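Local coordinates for endo-1,4-b-d-mannanase (Trichoderma reesei, PDB 1QNR), which hydrolyses the internal beta-1,4-mannosidic linkages of mannans, as a family 5 glycoside hydrolase, at residues Leu242-Ser246 and Trp247-Tyr251; Asp213-Tyr216 and Pro217-Tyr220; Thr224-Ala227 and Lys228-Ile232; Ser176-Val179 and Ile180-Trp183. All blocks are in the same frame, centred on the assembly; numbering follows the deposited sequence. Where two conformers were deposited one is given.

Contact 1 of 4, residues Leu242-Ser246 and Trp247-Tyr251; sequences LYPDS and WGTNY. With NAG (2-acetamido-2-deoxy-beta-D-glucopyranose), chain H; BMA (beta-D-mannopyranose), chain B; BMA (beta-D-mannopyranose), chain C.
The carbonyl oxygen of Pro244 is gripped by three successive backbone N-H groups as the short helix 244-247 unwinds. Thr249 N gives it the straightest bond (3.3 Å to Pro244 O, 153° at the hydrogen), and those from Trp247 N and Gly248 N are weak. Gly248 makes the exit from the helix with positive phi, where a side chain would be jammed against the preceding carbonyl. Across the turn, Tyr251 OH gives a weak bond to Asp245 OD1 at 2.8 Å; Tyr251 OH is also bonded to Gln281 N, and Asp245 OD2 to Gln280 N. The Trp247 indole folds back over its own turn because CG lies anti to the carbonyl carbon (chi1 -67°), which brings Tyr243 O over one face, 3.2 Å from Trp247 CG. At the ring edge Trp247 NE1 bonds O6 of one mannose at 3.0 Å and, weakly, O3 of the mannose linked to it; these sugars also bind Glu169, Arg171 and Glu205, consistent with a substrate cleft. With an alanine in place of Trp247, those two sugar hydroxyls would probably lose their N-H partner and a gap open beside Leu242. Asn250 ND2 carries an N-linked sugar, while Asn250 OD1 caps Trp253 N. The turn follows strand 238-242, packing through Leu242 and Trp247 on helix 253-267 and through Pro244 on helix 283-295.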
loop_
_atom_site.group_PDB
_atom_site.type_symbol
_atom_site.label_atom_id
_atom_site.label_comp_id
_atom_site.label_asym_id
_atom_site.label_seq_id
_atom_site.Cartn_x
_atom_site.Cartn_y
_atom_site.Cartn_z
ATOM N N LEU A 242 -6.649 7.074 6.072
ATOM C CA LEU A 242 -7.591 7.866 6.912
ATOM C C LEU A 242 -8.033 6.981 8.110
ATOM O O LEU A 242 -8.734 5.964 7.968
ATOM C CB LEU A 242 -8.832 8.271 6.147
ATOM C CG LEU A 242 -10.024 8.904 6.916
ATOM C CD1 LEU A 242 -9.566 10.217 7.611
ATOM C CD2 LEU A 242 -11.189 9.206 5.942
ATOM N N TYR A 243 -7.677 7.462 9.325
ATOM C CA TYR A 243 -8.036 6.752 10.567
ATOM C C TYR A 243 -8.363 7.725 11.703
ATOM O O TYR A 243 -7.537 7.996 12.574
ATOM C CB TYR A 243 -6.869 5.844 11.015
ATOM C CG TYR A 243 -6.602 4.633 10.065
ATOM C CD1 TYR A 243 -7.417 3.526 10.112
ATOM C CD2 TYR A 243 -5.555 4.714 9.172
ATOM C CE1 TYR A 243 -7.172 2.452 9.243
ATOM C CE2 TYR A 243 -5.313 3.682 8.255
ATOM C CZ TYR A 243 -6.091 2.560 8.345
ATOM O OH TYR A 243 -5.845 1.426 7.550
ATOM N N PRO A 244 -9.596 8.268 11.654
ATOM C CA PRO A 244 -10.021 9.226 12.719
ATOM C C PRO A 244 -9.862 8.667 14.137
ATOM O O PRO A 244 -9.476 9.464 15.047
ATOM C CB PRO A 244 -11.477 9.482 12.375
ATOM C CG PRO A 244 -11.565 9.277 10.874
ATOM C CD PRO A 244 -10.658 8.053 10.665
ATOM N N ASP A 245 -10.089 7.376 14.381
ATOM C CA ASP A 245 -9.888 6.827 15.739
ATOM C C ASP A 245 -8.471 6.900 16.236
ATOM O O ASP A 245 -8.301 6.968 17.461
ATOM C CB ASP A 245 -10.309 5.337 15.830
ATOM C CG ASP A 245 -11.749 5.089 15.446
ATOM O OD1 ASP A 245 -12.588 5.617 16.167
ATOM O OD2 ASP A 245 -11.972 4.415 14.420
ATOM N N SER A 246 -7.444 6.854 15.407
ATOM C CA SER A 246 -6.068 6.915 15.863
ATOM C C SER A 246 -5.598 8.372 15.865
ATOM O O SER A 246 -4.568 8.704 16.493
ATOM C CB SER A 246 -5.094 6.244 14.837
ATOM O OG SER A 246 -5.304 4.849 14.883
ATOM N N TRP A 247 -6.322 9.224 15.100
ATOM C CA TRP A 247 -5.783 10.583 14.908
ATOM C C TRP A 247 -6.496 11.661 15.749
ATOM O O TRP A 247 -6.153 12.857 15.678
ATOM C CB TRP A 247 -5.950 10.962 13.410
ATOM C CG TRP A 247 -5.087 10.121 12.486
ATOM C CD1 TRP A 247 -4.071 9.250 12.846
ATOM C CD2 TRP A 247 -5.078 10.156 11.053
ATOM N NE1 TRP A 247 -3.462 8.709 11.700
ATOM C CE2 TRP A 247 -4.091 9.246 10.604
ATOM C CE3 TRP A 247 -5.887 10.823 10.102
ATOM C CZ2 TRP A 247 -3.857 9.019 9.224
ATOM C CZ3 TRP A 247 -5.616 10.648 8.737
ATOM C CH2 TRP A 247 -4.614 9.752 8.339
ATOM N N GLY A 248 -7.518 11.237 16.509
ATOM C CA GLY A 248 -8.167 12.258 17.393
ATOM C C GLY A 248 -9.172 13.118 16.682
ATOM O O GLY A 248 -9.479 14.250 17.166
ATOM N N THR A 249 -9.707 12.702 15.518
ATOM C CA THR A 249 -10.684 13.518 14.797
ATOM C C THR A 249 -12.025 12.800 14.769
ATOM O O THR A 249 -12.082 11.611 15.070
ATOM C CB THR A 249 -10.199 13.872 13.358
ATOM O OG1 THR A 249 -10.032 12.605 12.694
ATOM C CG2 THR A 249 -8.880 14.582 13.311
ATOM N N ASN A 250 -13.106 13.449 14.357
ATOM C CA ASN A 250 -14.391 12.729 14.237
ATOM C C ASN A 250 -14.497 12.085 12.831
ATOM O O ASN A 250 -13.649 12.354 11.964
ATOM C CB ASN A 250 -15.575 13.578 14.617
ATOM C CG ASN A 250 -15.790 14.697 13.674
ATOM O OD1 ASN A 250 -15.613 14.698 12.477
ATOM N ND2 ASN A 250 -16.298 15.850 14.222
ATOM N N TYR A 251 -15.496 11.219 12.643
ATOM C CA TYR A 251 -15.595 10.552 11.356
ATOM C C TYR A 251 -15.949 11.462 10.231
ATOM O O TYR A 251 -15.450 11.357 9.065
ATOM C CB TYR A 251 -16.620 9.382 11.470
ATOM C CG TYR A 251 -16.184 8.272 12.402
ATOM C CD1 TYR A 251 -14.940 7.663 12.360
ATOM C CD2 TYR A 251 -17.075 7.780 13.407
ATOM C CE1 TYR A 251 -14.555 6.661 13.212
ATOM C CE2 TYR A 251 -16.693 6.779 14.227
ATOM C CZ TYR A 251 -15.472 6.163 14.160
ATOM O OH TYR A 251 -15.112 5.155 15.012
HETATM C C1 NAG H . -17.062 17.216 13.891
HETATM C C2 NAG H . -18.444 17.775 14.004
HETATM C C3 NAG H . -18.681 19.009 13.145
HETATM C C4 NAG H . -17.390 19.849 13.137
HETATM C C5 NAG H . -16.182 19.031 12.602
HETATM C C6 NAG H . -14.927 19.883 12.580
HETATM C C7 NAG H . -19.931 15.806 14.468
HETATM C C8 NAG H . -21.083 15.032 13.927
HETATM N N2 NAG H . -19.470 16.768 13.631
HETATM O O3 NAG H . -19.803 19.704 13.706
HETATM O O4 NAG H . -17.524 20.994 12.258
HETATM O O5 NAG H . -15.927 17.928 13.441
HETATM O O6 NAG H . -13.766 19.179 12.384
HETATM O O7 NAG H . -19.477 15.628 15.509
HETATM C C1 BMA B . 0.171 4.702 14.092
HETATM C C2 BMA B . 0.378 3.198 14.393
HETATM C C3 BMA B . 0.413 2.396 13.090
HETATM C C4 BMA B . -0.773 2.762 12.206
HETATM C C5 BMA B . -0.936 4.271 12.007
HETATM C C6 BMA B . -2.339 4.629 11.397
HETATM O O2 BMA B . -0.691 2.699 15.209
HETATM O O3 BMA B . 0.462 1.010 13.294
HETATM O O4 BMA B . -0.592 2.085 10.953
HETATM O O5 BMA B . -1.068 4.902 13.340
HETATM O O6 BMA B . -2.168 6.033 11.163
HETATM C C1 BMA C . -0.172 9.239 16.835
HETATM C C2 BMA C . -0.813 9.014 15.449
HETATM C C3 BMA C . -1.074 7.516 15.171
HETATM C C4 BMA C . 0.212 6.715 15.398
HETATM C C5 BMA C . 0.795 7.013 16.819
HETATM C C6 BMA C . 1.964 6.170 17.262
HETATM O O1 BMA C . 0.165 10.619 16.977
HETATM O O2 BMA C . 0.043 9.552 14.429
HETATM O O3 BMA C . -1.418 7.432 13.762
HETATM O O4 BMA C . 0.016 5.323 15.347
HETATM O O5 BMA C . 1.081 8.457 16.840
HETATM O O6 BMA C . 3.246 6.509 16.747
#

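Contact 2 of 4, residues Asp213-Tyr216 and Pro217-Tyr220; sequences DGAY and PYTY
Asp213 and Tyr218 meet where a carboxylate oxygen comes up to a ring edge: Asp213 OD1 lies near the plane of the Tyr218 ring, 3.4 Å from Tyr218 CD2 and equally far from CE2. Carboxylate and ring planes stand 78° apart. CG of Asp213 sits between its backbone N and carbonyl carbon (chi1 70°), and this curls the acid back over the chain that follows. Among the hydrogen bonds, Ala215 N reaches Asp213 OD1 at 3.1 Å from above the carboxylate plane, closing an Asx turn in which Gly214 has positive phi. Two backbone bonds then wind a short 3-10 turn, Tyr218 N to Ala215 O at 2.8 Å and Thr219 N to Tyr216 O at 2.9 Å. Among the apolar contacts, Ala215 CB rests 3.9 Å from Pro217 CD. Pro217 and the Tyr218 ring face helix 253-267, where Tyr218 meets Trp257 edge-to-face and bonds Thr260 through its hydroxyl. A leucine in place of Tyr218 would probably leave the Thr260 hydroxyl without this mate and Asp213 OD1 without the ring edge beside it. Since Trp253 NE1 also bonds Asp213 OD1, that one oxygen takes two N-H groups besides the weakly positive ring hydrogens, a setting likely to favour a charged carboxylate and to hold it against rotation.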
loop_
_atom_site.group_PDB
_atom_site.type_symbol
_atom_site.label_atom_id
_atom_site.label_comp_id
_atom_site.label_asym_id
_atom_site.label_seq_id
_atom_site.Cartn_x
_atom_site.Cartn_y
_atom_site.Cartn_z
ATOM N N ASP A 213 -7.975 22.141 8.057
ATOM C CA ASP A 213 -8.502 22.870 9.242
ATOM C C ASP A 213 -7.501 22.952 10.392
ATOM O O ASP A 213 -7.918 23.310 11.511
ATOM C CB ASP A 213 -9.791 22.263 9.709
ATOM C CG ASP A 213 -9.715 20.883 10.360
ATOM O OD1 ASP A 213 -8.621 20.247 10.303
ATOM O OD2 ASP A 213 -10.745 20.426 10.941
ATOM N N GLY A 214 -6.245 22.560 10.114
ATOM C CA GLY A 214 -5.284 22.709 11.234
ATOM C C GLY A 214 -5.291 21.560 12.206
ATOM O O GLY A 214 -4.434 21.626 13.151
ATOM N N ALA A 215 -6.091 20.505 12.043
ATOM C CA ALA A 215 -5.974 19.355 12.969
ATOM C C ALA A 215 -4.566 18.734 12.826
ATOM O O ALA A 215 -3.929 18.888 11.745
ATOM C CB ALA A 215 -7.084 18.334 12.611
ATOM N N TYR A 216 -4.117 17.939 13.815
ATOM C CA TYR A 216 -2.802 17.319 13.756
ATOM C C TYR A 216 -2.407 16.638 12.443
ATOM O O TYR A 216 -1.299 16.949 11.987
ATOM C CB TYR A 216 -2.434 16.404 14.951
ATOM C CG TYR A 216 -0.912 16.031 14.931
ATOM C CD1 TYR A 216 0.112 16.923 15.295
ATOM C CD2 TYR A 216 -0.467 14.791 14.582
ATOM C CE1 TYR A 216 1.427 16.520 15.295
ATOM C CE2 TYR A 216 0.826 14.341 14.496
ATOM C CZ TYR A 216 1.809 15.229 14.879
ATOM O OH TYR A 216 3.204 14.982 14.887
ATOM N N PRO A 217 -3.250 15.853 11.779
ATOM C CA PRO A 217 -2.804 15.229 10.526
ATOM C C PRO A 217 -2.439 16.266 9.470
ATOM O O PRO A 217 -1.678 15.885 8.529
ATOM C CB PRO A 217 -4.051 14.403 10.114
ATOM C CG PRO A 217 -4.707 14.083 11.464
ATOM C CD PRO A 217 -4.571 15.394 12.236
ATOM N N TYR A 218 -3.038 17.482 9.442
ATOM C CA TYR A 218 -2.612 18.489 8.455
ATOM C C TYR A 218 -1.275 19.188 8.838
ATOM O O TYR A 218 -0.784 19.875 7.934
ATOM C CB TYR A 218 -3.736 19.545 8.361
ATOM C CG TYR A 218 -5.053 19.121 7.626
ATOM C CD1 TYR A 218 -4.948 18.894 6.240
ATOM C CD2 TYR A 218 -6.257 18.983 8.277
ATOM C CE1 TYR A 218 -6.118 18.533 5.549
ATOM C CE2 TYR A 218 -7.437 18.649 7.590
ATOM C CZ TYR A 218 -7.309 18.392 6.211
ATOM O OH TYR A 218 -8.495 18.069 5.497
ATOM N N THR A 219 -0.820 19.057 10.077
ATOM C CA THR A 219 0.423 19.809 10.435
ATOM C C THR A 219 1.658 19.063 9.965
ATOM O O THR A 219 1.534 17.983 9.328
ATOM C CB THR A 219 0.469 20.082 11.958
ATOM O OG1 THR A 219 -0.669 20.858 12.412
ATOM C CG2 THR A 219 1.687 20.848 12.419
ATOM N N TYR A 220 2.856 19.533 10.292
ATOM C CA TYR A 220 4.126 19.045 9.750
ATOM C C TYR A 220 5.012 18.449 10.817
ATOM O O TYR A 220 6.249 18.674 10.856
ATOM C CB TYR A 220 4.831 20.188 8.974
ATOM C CG TYR A 220 4.019 20.637 7.776
ATOM C CD1 TYR A 220 4.002 19.979 6.544
ATOM C CD2 TYR A 220 3.111 21.717 7.920
ATOM C CE1 TYR A 220 3.276 20.393 5.461
ATOM C CE2 TYR A 220 2.325 22.124 6.843
ATOM C CZ TYR A 220 2.402 21.457 5.624
ATOM O OH TYR A 220 1.692 21.890 4.532
#

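Contact 3 of 4, residues Thr224-Ala227 and Lys228-Ile232; sequences TDFA and KNVQI
Asp225 and Lys228 come together because Asp225 CG stands anti to its own backbone nitrogen (chi1 -178°), swinging the carboxylate forward over the start of helix 226-230, while Lys228 CG turns back beside its N (chi1 -75°). Asp225 OD1 thereby takes the Lys228 N-H at 3.2 Å in a nearly straight bond (164°), which approaches from above the carboxylate plane. The extended lysine chain passes slantwise across the acid, with Lys228 CG 3.6 Å from Asp225 CG, but Lys228 NZ stays 4.6 Å from Asp225 OD2, too far for a salt bridge. This is an N-cap: Asp225 satisfies an amide that has no helical carbonyl before it, on one of the short helices of this TIM-barrel enzyme. The Asp225 main chain is held as well, its O accepting from Asn229 N at 3.0 Å. Water 1 bridges the same pair of residues, accepting from Asp225 N and donating to Asn229 OD1 at 2.8 Å. One residue along, Val230 CG1 lies over a face of the Phe226 ring, 4.0 Å from its centroid, a CH-pi contact on the buried side of the helix. Phe226 also meets His261 of helix 253-267 edge-to-face, and Asn229 packs on Val181 of helix 178-194.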
loop_
_atom_site.group_PDB
_atom_site.type_symbol
_atom_site.label_atom_id
_atom_site.label_comp_id
_atom_site.label_asym_id
_atom_site.label_seq_id
_atom_site.Cartn_x
_atom_site.Cartn_y
_atom_site.Cartn_z
ATOM N N THR A 224 6.498 14.812 6.710
ATOM C CA THR A 224 6.020 14.737 5.294
ATOM C C THR A 224 5.244 15.969 4.895
ATOM O O THR A 224 4.594 16.597 5.764
ATOM C CB THR A 224 5.140 13.466 5.074
ATOM O OG1 THR A 224 3.982 13.494 5.951
ATOM C CG2 THR A 224 5.911 12.169 5.406
ATOM N N ASP A 225 5.431 16.396 3.630
ATOM C CA ASP A 225 4.716 17.533 3.035
ATOM C C ASP A 225 4.033 16.949 1.785
ATOM O O ASP A 225 4.728 16.627 0.808
ATOM C CB ASP A 225 5.736 18.646 2.721
ATOM C CG ASP A 225 5.091 19.896 2.132
ATOM O OD1 ASP A 225 4.166 19.790 1.314
ATOM O OD2 ASP A 225 5.506 21.049 2.474
ATOM N N PHE A 226 2.714 16.755 1.866
ATOM C CA PHE A 226 1.998 16.077 0.768
ATOM C C PHE A 226 2.161 16.723 -0.583
ATOM O O PHE A 226 2.462 16.025 -1.597
ATOM C CB PHE A 226 0.484 15.959 1.091
ATOM C CG PHE A 226 -0.260 15.107 0.099
ATOM C CD1 PHE A 226 -0.071 13.719 0.118
ATOM C CD2 PHE A 226 -1.155 15.676 -0.802
ATOM C CE1 PHE A 226 -0.803 12.913 -0.751
ATOM C CE2 PHE A 226 -1.857 14.839 -1.706
ATOM C CZ PHE A 226 -1.654 13.440 -1.706
ATOM N N ALA A 227 1.997 18.063 -0.635
ATOM C CA ALA A 227 2.161 18.758 -1.924
ATOM C C ALA A 227 3.575 18.672 -2.495
ATOM O O ALA A 227 3.755 18.500 -3.729
ATOM C CB ALA A 227 1.669 20.200 -1.820
ATOM N N LYS A 228 4.594 18.744 -1.649
ATOM C CA LYS A 228 5.980 18.611 -2.102
ATOM C C LYS A 228 6.239 17.186 -2.640
ATOM O O LYS A 228 6.892 16.961 -3.669
ATOM C CB LYS A 228 7.023 18.923 -1.008
ATOM C CG LYS A 228 7.111 20.455 -0.778
ATOM C CD LYS A 228 8.274 20.754 0.177
ATOM C CE LYS A 228 8.326 22.286 0.355
ATOM N NZ LYS A 228 9.563 22.668 1.130
ATOM N N ASN A 229 5.700 16.152 -1.956
ATOM C CA ASN A 229 5.950 14.792 -2.371
ATOM C C ASN A 229 5.280 14.486 -3.719
ATOM O O ASN A 229 5.937 13.825 -4.588
ATOM C CB ASN A 229 5.486 13.773 -1.313
ATOM C CG ASN A 229 6.269 13.814 -0.031
ATOM O OD1 ASN A 229 7.464 14.178 -0.007
ATOM N ND2 ASN A 229 5.676 13.396 1.130
ATOM N N VAL A 230 4.003 14.937 -3.873
ATOM C CA VAL A 230 3.364 14.500 -5.146
ATOM C C VAL A 230 3.901 15.258 -6.357
ATOM O O VAL A 230 3.612 14.812 -7.469
ATOM C CB VAL A 230 1.837 14.683 -5.095
ATOM C CG1 VAL A 230 1.198 13.775 -4.070
ATOM C CG2 VAL A 230 1.363 16.112 -4.867
ATOM N N GLN A 231 4.710 16.277 -6.223
ATOM C CA GLN A 231 5.362 16.979 -7.314
ATOM C C GLN A 231 6.628 16.287 -7.779
ATOM O O GLN A 231 7.165 16.636 -8.849
ATOM C CB GLN A 231 5.709 18.458 -6.910
ATOM C CG GLN A 231 4.381 19.177 -6.858
ATOM C CD GLN A 231 4.277 20.489 -6.133
ATOM O OE1 GLN A 231 3.120 20.823 -5.779
ATOM N NE2 GLN A 231 5.383 21.164 -5.906
ATOM N N ILE A 232 7.149 15.242 -7.098
ATOM C CA ILE A 232 8.352 14.510 -7.526
ATOM C C ILE A 232 8.071 13.828 -8.875
ATOM O O ILE A 232 7.074 13.119 -9.005
ATOM C CB ILE A 232 8.772 13.477 -6.416
ATOM C CG1 ILE A 232 9.208 14.225 -5.124
ATOM C CG2 ILE A 232 9.873 12.530 -6.931
ATOM C CD1 ILE A 232 9.449 13.291 -3.930
HETATM O O HOH W 1 7.935 15.124 2.619
#

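Contact 4 of 4, residues Ser176-Val179 and Ile180-Trp183; sequences STDV and IVQW
The first turns of helix 178-194, the crossover helix of the beta-alpha-beta unit between strands 161-165 and 199-201, are tied together by residues 176-183. On the outer surface Gln182 NE2 bonds Asp178 OD1 at 3.0 Å in an almost straight line (173°), one turn apart along the helix. Asp178 OD1 lies close to the plane of the Gln182 amide, and the N-H meets it on the syn side, somewhat out of the carboxylate plane; the two planes stand 44° apart. A bend in the glutamine (chi2 -49°) turns the amide back toward the helix start; Gln182 CG, placed by chi1, lies 3.5 Å from Asp178 OD2. The backbone beneath is regular, Gln182 N to Asp178 O and Trp183 N to Val179 O both measuring 3.0 Å. Ahead of the helix Ser176 OG caps Asp178 N at 3.2 Å, and water 2 extends the capping by accepting from Ile180 N and donating to Ser176 O. On the inner side Trp183 bonds Gln141 through NE1, and Ile180 touches Thr224. Early amides are thus met by a hydroxyl and a water, while the negative charge of Asp178, close to the positive end of the helix dipole and bonded to a neutral amide, is probably stabilised where it sits.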
loop_
_atom_site.group_PDB
_atom_site.type_symbol
_atom_site.label_atom_id
_atom_site.label_comp_id
_atom_site.label_asym_id
_atom_site.label_seq_id
_atom_site.Cartn_x
_atom_site.Cartn_y
_atom_site.Cartn_z
ATOM N N SER A 176 13.021 17.654 9.275
ATOM C CA SER A 176 12.684 18.529 8.151
ATOM C C SER A 176 11.922 17.640 7.100
ATOM O O SER A 176 12.387 16.503 6.849
ATOM C CB SER A 176 13.977 18.981 7.498
ATOM O OG SER A 176 13.836 19.578 6.221
ATOM N N THR A 177 10.958 18.245 6.432
ATOM C CA THR A 177 10.232 17.470 5.407
ATOM C C THR A 177 11.074 17.177 4.159
ATOM O O THR A 177 10.772 16.260 3.339
ATOM C CB THR A 177 8.941 18.193 4.971
ATOM O OG1 THR A 177 9.317 19.434 4.322
ATOM C CG2 THR A 177 7.953 18.440 6.113
ATOM N N ASP A 178 12.257 17.803 4.031
ATOM C CA ASP A 178 13.144 17.563 2.868
ATOM C C ASP A 178 13.832 16.204 3.015
ATOM O O ASP A 178 14.374 15.705 1.986
ATOM C CB ASP A 178 14.230 18.686 2.776
ATOM C CG ASP A 178 15.006 18.615 1.473
ATOM O OD1 ASP A 178 14.390 18.665 0.404
ATOM O OD2 ASP A 178 16.261 18.541 1.591
ATOM N N VAL A 179 13.939 15.599 4.205
ATOM C CA VAL A 179 14.624 14.279 4.262
ATOM C C VAL A 179 13.796 13.256 3.458
ATOM O O VAL A 179 14.416 12.597 2.568
ATOM C CB VAL A 179 14.736 13.812 5.704
ATOM C CG1 VAL A 179 15.316 12.404 5.894
ATOM C CG2 VAL A 179 15.575 14.798 6.571
ATOM N N ILE A 180 12.506 13.161 3.667
ATOM C CA ILE A 180 11.711 12.227 2.810
ATOM C C ILE A 180 11.609 12.719 1.415
ATOM O O ILE A 180 11.643 11.879 0.466
ATOM C CB ILE A 180 10.315 11.927 3.464
ATOM C CG1 ILE A 180 10.564 10.950 4.634
ATOM C CG2 ILE A 180 9.347 11.364 2.375
ATOM C CD1 ILE A 180 9.365 10.681 5.559
ATOM N N VAL A 181 11.619 14.045 1.079
ATOM C CA VAL A 181 11.604 14.440 -0.359
ATOM C C VAL A 181 12.854 13.909 -1.048
ATOM O O VAL A 181 12.757 13.328 -2.154
ATOM C CB VAL A 181 11.487 15.963 -0.504
ATOM C CG1 VAL A 181 11.656 16.338 -1.979
ATOM C CG2 VAL A 181 10.121 16.503 -0.016
ATOM N N GLN A 182 14.049 14.099 -0.479
ATOM C CA GLN A 182 15.282 13.666 -1.149
ATOM C C GLN A 182 15.404 12.159 -1.208
ATOM O O GLN A 182 15.801 11.623 -2.276
ATOM C CB GLN A 182 16.589 14.279 -0.518
ATOM C CG GLN A 182 16.644 15.825 -0.582
ATOM C CD GLN A 182 16.338 16.388 -1.949
ATOM O OE1 GLN A 182 16.848 15.902 -3.013
ATOM N NE2 GLN A 182 15.430 17.367 -2.071
ATOM N N TRP A 183 14.991 11.432 -0.166
ATOM C CA TRP A 183 15.050 9.948 -0.212
ATOM C C TRP A 183 14.039 9.421 -1.243
ATOM O O TRP A 183 14.411 8.558 -2.083
ATOM C CB TRP A 183 14.671 9.464 1.209
ATOM C CG TRP A 183 14.498 7.956 1.297
ATOM C CD1 TRP A 183 15.511 7.010 1.425
ATOM C CD2 TRP A 183 13.252 7.219 1.300
ATOM N NE1 TRP A 183 14.979 5.740 1.422
ATOM C CE2 TRP A 183 13.586 5.861 1.347
ATOM C CE3 TRP A 183 11.906 7.620 1.213
ATOM C CZ2 TRP A 183 12.590 4.888 1.399
ATOM C CZ3 TRP A 183 10.911 6.607 1.249
ATOM C CH2 TRP A 183 11.266 5.240 1.322
HETATM O O HOH W 2 11.386 13.978 6.211
#

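From the N terminus the order is contact 4, contact 2, contact 3, contact 1; each closes a turn within one continuous run, and none nests in or crosses another. Contact 4 starts the helix leading to strand 199-201. Contact 2 shapes the long loop beyond that strand, contact 3 begins the helix that ends the loop, and contact 1 follows strand 238-242. Contacts 3 and 4 pack side by side, centres about 10 Å apart, for instance through Ile232 on Val181. Tyr220 joins contact 2 to both, touching Asp225 and Thr177, while Pro217 meets Trp247 of contact 1. Contact 2 therefore links the sugar-side turn to the helix starts, although contacts 1 and 4 lie about 26 Å apart between centres.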